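Local coordinates for 2-hydroxyisocaproyl-CoA dehydratase activator (Clostridium difficile, PDB 4EHU), which transfers one electron to (R)-2-hydroxyisocaproyl-CoA dehydratase, coupled to ATP hydrolysis, to activate it for the reductive branch of L-leucine fermentation, at residues I57-V62 against D72-I77; T94-D99 against R208-V213. One frame throughout, in Å; residues are numbered along the deposited sequence.

Contact 1: residues I57-V62 against D72-I77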
# COMPACT_ATOMS: atom_id res chain seq x y z
N ILE A 57 -0.60 31.84 27.54
CA ILE A 57 -1.51 31.42 26.46
C ILE A 57 -2.93 31.28 27.03
O ILE A 57 -3.18 30.45 27.91
CB ILE A 57 -1.07 30.08 25.84
CG1 ILE A 57 0.45 30.08 25.61
CG2 ILE A 57 -1.80 29.83 24.51
CD1 ILE A 57 0.93 31.19 24.69
N LYS A 58 -3.86 32.09 26.53
CA LYS A 58 -5.21 32.15 27.08
C LYS A 58 -6.04 30.90 26.76
O LYS A 58 -6.74 30.40 27.63
CB LYS A 58 -5.93 33.41 26.60
CG LYS A 58 -7.38 33.52 27.06
CD LYS A 58 -7.56 34.67 28.03
CE LYS A 58 -8.99 34.75 28.56
NZ LYS A 58 -9.97 35.16 27.52
N LYS A 59 -5.96 30.42 25.50
CA LYS A 59 -6.60 29.18 25.08
C LYS A 59 -5.68 28.38 24.16
O LYS A 59 -4.92 28.96 23.36
CB LYS A 59 -7.91 29.44 24.33
CG LYS A 59 -8.98 30.16 25.15
CD LYS A 59 -9.62 29.27 26.19
CE LYS A 59 -10.80 29.97 26.85
NZ LYS A 59 -11.46 29.16 27.92
N VAL A 60 -5.77 27.07 24.28
CA VAL A 60 -5.03 26.14 23.44
C VAL A 60 -6.01 25.18 22.79
O VAL A 60 -6.86 24.62 23.47
CB VAL A 60 -4.04 25.30 24.27
CG1 VAL A 60 -3.30 24.30 23.38
CG2 VAL A 60 -3.06 26.21 25.01
N VAL A 61 -5.90 24.99 21.48
CA VAL A 61 -6.69 23.97 20.79
C VAL A 61 -5.75 22.98 20.11
O VAL A 61 -4.74 23.38 19.52
CB VAL A 61 -7.64 24.58 19.74
CG1 VAL A 61 -8.22 23.49 18.82
CG2 VAL A 61 -8.76 25.37 20.43
N VAL A 62 -6.08 21.70 20.20
CA VAL A 62 -5.29 20.67 19.54
C VAL A 62 -6.13 19.95 18.49
O VAL A 62 -7.33 19.74 18.68
CB VAL A 62 -4.72 19.66 20.56
CG1 VAL A 62 -5.84 18.88 21.23
CG2 VAL A 62 -3.74 18.71 19.88
N ASP A 72 -3.66 18.53 27.48
CA ASP A 72 -3.44 19.89 28.00
C ASP A 72 -4.02 20.98 27.10
O ASP A 72 -3.52 22.11 27.08
CB ASP A 72 -1.95 20.14 28.20
CG ASP A 72 -1.38 19.36 29.38
OD1 ASP A 72 -1.98 19.43 30.48
OD2 ASP A 72 -0.35 18.68 29.21
N ALA A 73 -5.09 20.67 26.37
CA ALA A 73 -5.75 21.65 25.51
C ALA A 73 -7.12 22.00 26.07
O ALA A 73 -7.71 21.21 26.82
CB ALA A 73 -5.87 21.12 24.07
N ASP A 74 -7.62 23.17 25.71
CA ASP A 74 -8.97 23.59 26.06
C ASP A 74 -10.04 22.92 25.19
O ASP A 74 -11.13 22.62 25.67
CB ASP A 74 -9.10 25.11 25.96
CG ASP A 74 -8.24 25.83 26.98
OD1 ASP A 74 -8.60 25.83 28.17
OD2 ASP A 74 -7.19 26.40 26.60
N LYS A 75 -9.73 22.71 23.91
CA LYS A 75 -10.60 21.95 23.03
C LYS A 75 -9.74 21.05 22.16
O LYS A 75 -8.58 21.37 21.86
CB LYS A 75 -11.43 22.86 22.13
CG LYS A 75 -12.43 23.74 22.84
CD LYS A 75 -13.61 22.95 23.34
CE LYS A 75 -14.53 23.84 24.17
NZ LYS A 75 -15.72 23.11 24.69
N GLN A 76 -10.30 19.92 21.76
CA GLN A 76 -9.73 19.10 20.72
C GLN A 76 -10.70 19.16 19.55
O GLN A 76 -11.86 18.80 19.71
CB GLN A 76 -9.57 17.66 21.21
CG GLN A 76 -8.70 17.55 22.43
CD GLN A 76 -9.18 16.49 23.39
OE1 GLN A 76 -10.38 16.33 23.62
NE2 GLN A 76 -8.25 15.74 23.96
N ILE A 77 -10.23 19.57 18.38
CA ILE A 77 -11.15 19.84 17.27
C ILE A 77 -10.70 19.13 16.02
O ILE A 77 -9.52 19.02 15.77
CB ILE A 77 -11.28 21.36 16.98
CG1 ILE A 77 -11.88 22.08 18.20
CG2 ILE A 77 -12.15 21.62 15.78
CD1 ILE A 77 -11.84 23.60 18.06
O HOH W 1 -5.53 27.44 28.36
O HOH W 2 -9.20 28.39 29.65
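The methyl CB of Ala-73 sits in a shallow hollow formed by Val-60 and Val-62. It rests on CG1 of Val-62 at 3.6 Å and lies more loosely against CG1 of Val-60. On this same face CG1 of Val-62 stands between its backbone N and carbonyl carbon (chi1 65°). There it also meets CG of Gln-76, and the two side chains run side by side. The polar end of Gln-76 turns to Tyr-70 O. On the other face CG1 of Val-61 fits against CD1 of Ile-77 at 3.7 Å. Helix 243-261 packs over that face, with Ala-248 and Ala-252 against Val-61. Before the first bridged pair, the carboxylate of Asp-74 serves Val-60 N in place of a backbone carbonyl, while Asp-74 N bonds Val-60 O at 2.8 Å. Its OD2 accepts the Val-60 N-H at 2.8 Å through the anti lone pair, and the bond is fairly straight at 161°. CD of Lys-59 lies against this carboxylate, the two side chains crossing at about a right angle. Two waters complete the link: one joins Asp-74 OD2 to Lys-58 O, the other Asp-74 OD1 to Lys-59 NZ. Further on, Val-62 N bonds Lys-75 O at 3.0 Å, and Ile-77 N bonds Val-62 O at 2.9 Å. Strand 75-76 is thus a short parallel edge strand beside 57-63, in the 3-2-1-4-5 sheet characteristic of the actin-fold ATPases.

Contact 2: residues T94-D99 against R208-V213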
# COMPACT_ATOMS: atom_id res chain seq x y z
N THR A 94 -11.90 30.35 -1.09
CA THR A 94 -11.50 28.94 -1.21
C THR A 94 -12.72 28.00 -1.21
O THR A 94 -13.59 28.09 -0.34
CB THR A 94 -10.57 28.51 -0.06
OG1 THR A 94 -9.34 29.23 -0.14
CG2 THR A 94 -10.26 27.01 -0.17
N ARG A 95 -12.75 27.07 -2.18
CA ARG A 95 -13.86 26.11 -2.28
C ARG A 95 -13.40 24.66 -2.32
O ARG A 95 -14.19 23.75 -2.03
CB ARG A 95 -14.72 26.41 -3.50
CG ARG A 95 -15.34 27.82 -3.52
CD ARG A 95 -16.43 27.99 -2.48
NE ARG A 95 -17.05 29.31 -2.55
CZ ARG A 95 -16.66 30.37 -1.85
NH1 ARG A 95 -15.65 30.29 -1.00
NH2 ARG A 95 -17.29 31.53 -1.99
N THR A 96 -12.13 24.41 -2.66
CA THR A 96 -11.60 23.05 -2.60
C THR A 96 -10.29 23.07 -1.83
O THR A 96 -9.41 23.87 -2.14
CB THR A 96 -11.36 22.50 -4.03
OG1 THR A 96 -12.56 22.66 -4.80
CG2 THR A 96 -10.96 21.04 -3.97
N ILE A 97 -10.17 22.23 -0.80
CA ILE A 97 -8.90 22.10 -0.07
C ILE A 97 -8.39 20.67 -0.21
O ILE A 97 -9.11 19.72 0.03
CB ILE A 97 -9.06 22.43 1.44
CG1 ILE A 97 -9.46 23.90 1.60
CG2 ILE A 97 -7.75 22.16 2.20
CD1 ILE A 97 -9.78 24.28 3.08
N ILE A 98 -7.14 20.55 -0.62
CA ILE A 98 -6.49 19.27 -0.76
C ILE A 98 -5.40 19.20 0.28
O ILE A 98 -4.41 19.92 0.18
CB ILE A 98 -5.84 19.12 -2.16
CG1 ILE A 98 -6.91 19.33 -3.23
CG2 ILE A 98 -5.18 17.74 -2.30
CD1 ILE A 98 -6.30 19.59 -4.68
N ASP A 99 -5.59 18.34 1.28
CA ASP A 99 -4.63 18.19 2.36
C ASP A 99 -3.89 16.88 2.16
O ASP A 99 -4.43 15.82 2.44
CB ASP A 99 -5.36 18.20 3.71
CG ASP A 99 -4.53 17.62 4.85
OD1 ASP A 99 -3.30 17.80 4.85
OD2 ASP A 99 -5.13 16.98 5.77
N ARG A 208 -12.88 26.30 -7.85
CA ARG A 208 -11.91 27.32 -7.43
C ARG A 208 -12.46 28.17 -6.28
O ARG A 208 -13.67 28.37 -6.18
CB ARG A 208 -11.57 28.22 -8.62
CG ARG A 208 -11.07 27.46 -9.81
CD ARG A 208 -10.67 28.40 -10.94
NE ARG A 208 -9.41 29.08 -10.66
CZ ARG A 208 -8.83 29.95 -11.48
NH1 ARG A 208 -9.41 30.26 -12.63
NH2 ARG A 208 -7.68 30.51 -11.16
N ASN A 209 -11.59 28.68 -5.42
CA ASN A 209 -10.15 28.47 -5.52
C ASN A 209 -9.78 27.13 -4.93
O ASN A 209 -10.38 26.69 -3.95
CB ASN A 209 -9.40 29.55 -4.75
CG ASN A 209 -9.43 30.90 -5.45
OD1 ASN A 209 -9.34 30.98 -6.67
ND2 ASN A 209 -9.56 31.97 -4.67
N VAL A 210 -8.78 26.49 -5.55
CA VAL A 210 -8.28 25.20 -5.09
C VAL A 210 -7.01 25.47 -4.32
O VAL A 210 -6.09 26.12 -4.85
CB VAL A 210 -7.98 24.26 -6.27
CG1 VAL A 210 -7.44 22.93 -5.78
CG2 VAL A 210 -9.23 24.07 -7.12
N VAL A 211 -6.95 25.00 -3.09
CA VAL A 211 -5.79 25.24 -2.25
C VAL A 211 -5.20 23.93 -1.79
O VAL A 211 -5.93 23.05 -1.35
CB VAL A 211 -6.18 26.07 -1.00
CG1 VAL A 211 -4.98 26.20 -0.04
CG2 VAL A 211 -6.73 27.46 -1.43
N MET A 212 -3.89 23.78 -1.89
CA MET A 212 -3.22 22.61 -1.33
C MET A 212 -2.51 22.95 -0.03
O MET A 212 -1.83 23.98 0.09
CB MET A 212 -2.23 21.97 -2.30
CG MET A 212 -1.71 20.62 -1.80
SD MET A 212 -0.54 19.80 -2.89
CE MET A 212 -1.54 19.84 -4.37
N VAL A 213 -2.67 22.07 0.95
CA VAL A 213 -2.03 22.19 2.25
C VAL A 213 -1.46 20.83 2.67
O VAL A 213 -1.57 19.83 1.93
CB VAL A 213 -3.06 22.65 3.31
CG1 VAL A 213 -3.66 23.97 2.87
CG2 VAL A 213 -4.15 21.59 3.52
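Val-213 has CG2 between its backbone N and carbonyl carbon, while Asp-99 has CG anti to its N (chi1 162°). These torsions place CG2 of Val-213 against CB of Asp-99 at 3.6 Å. The two strands are parallel neighbours in the second 3-2-1-4-5 sheet of the actin fold. The Asp-99 side chain comes within about 4 Å of the bound magnesium ion and of the ATP analogue, so this end of the pair borders the nucleotide site. On the same face CG2 of Ile-97 touches CG2 of Val-213, and helix 79-90 lies over them. On the opposite face the side chains of Ile-98 and Val-210 cross obliquely, with CD1 of Ile-98 3.7 Å from CG1 of Val-210, under helix 220-230. Backbone bonds join Val-211 N to Thr-96 O, Ile-98 N to Val-211 O and Val-213 N to Ile-98 O. Just before strand 96-99, Thr-94 OG1 packs on CG2 of Val-211, and its polar partner is Ile-91 O. Asn-209 follows a cis peptide bond, and its carbonyl O is gripped twice. Arg-95 N approaches this O in the carbonyl plane at 3.0 Å, and Thr-96 N reaches it at 3.2 Å, tilted 26° from that plane.

How the contacts relate
Contact 1 joins the fourth and fifth strands of its sheet, contact 2 the third and fourth of a sheet with the same 3-2-1-4-5 order. They share no element, and their centres lie about 26 Å apart. Contact 1 is partly buried and ends its sheet within the chain. Its partner strand is brief, and an acidic side chain and water do part of the joining. Contact 2 is buried between helices on both faces, with strand 234-235 beyond it. It relies on backbone bonds and branched apolar side chains. Charge enters mainly at its ends, and one end borders the nucleotide. In contact 1 the side chain of Val-62 is about 11 Å from the bound ATP analogue.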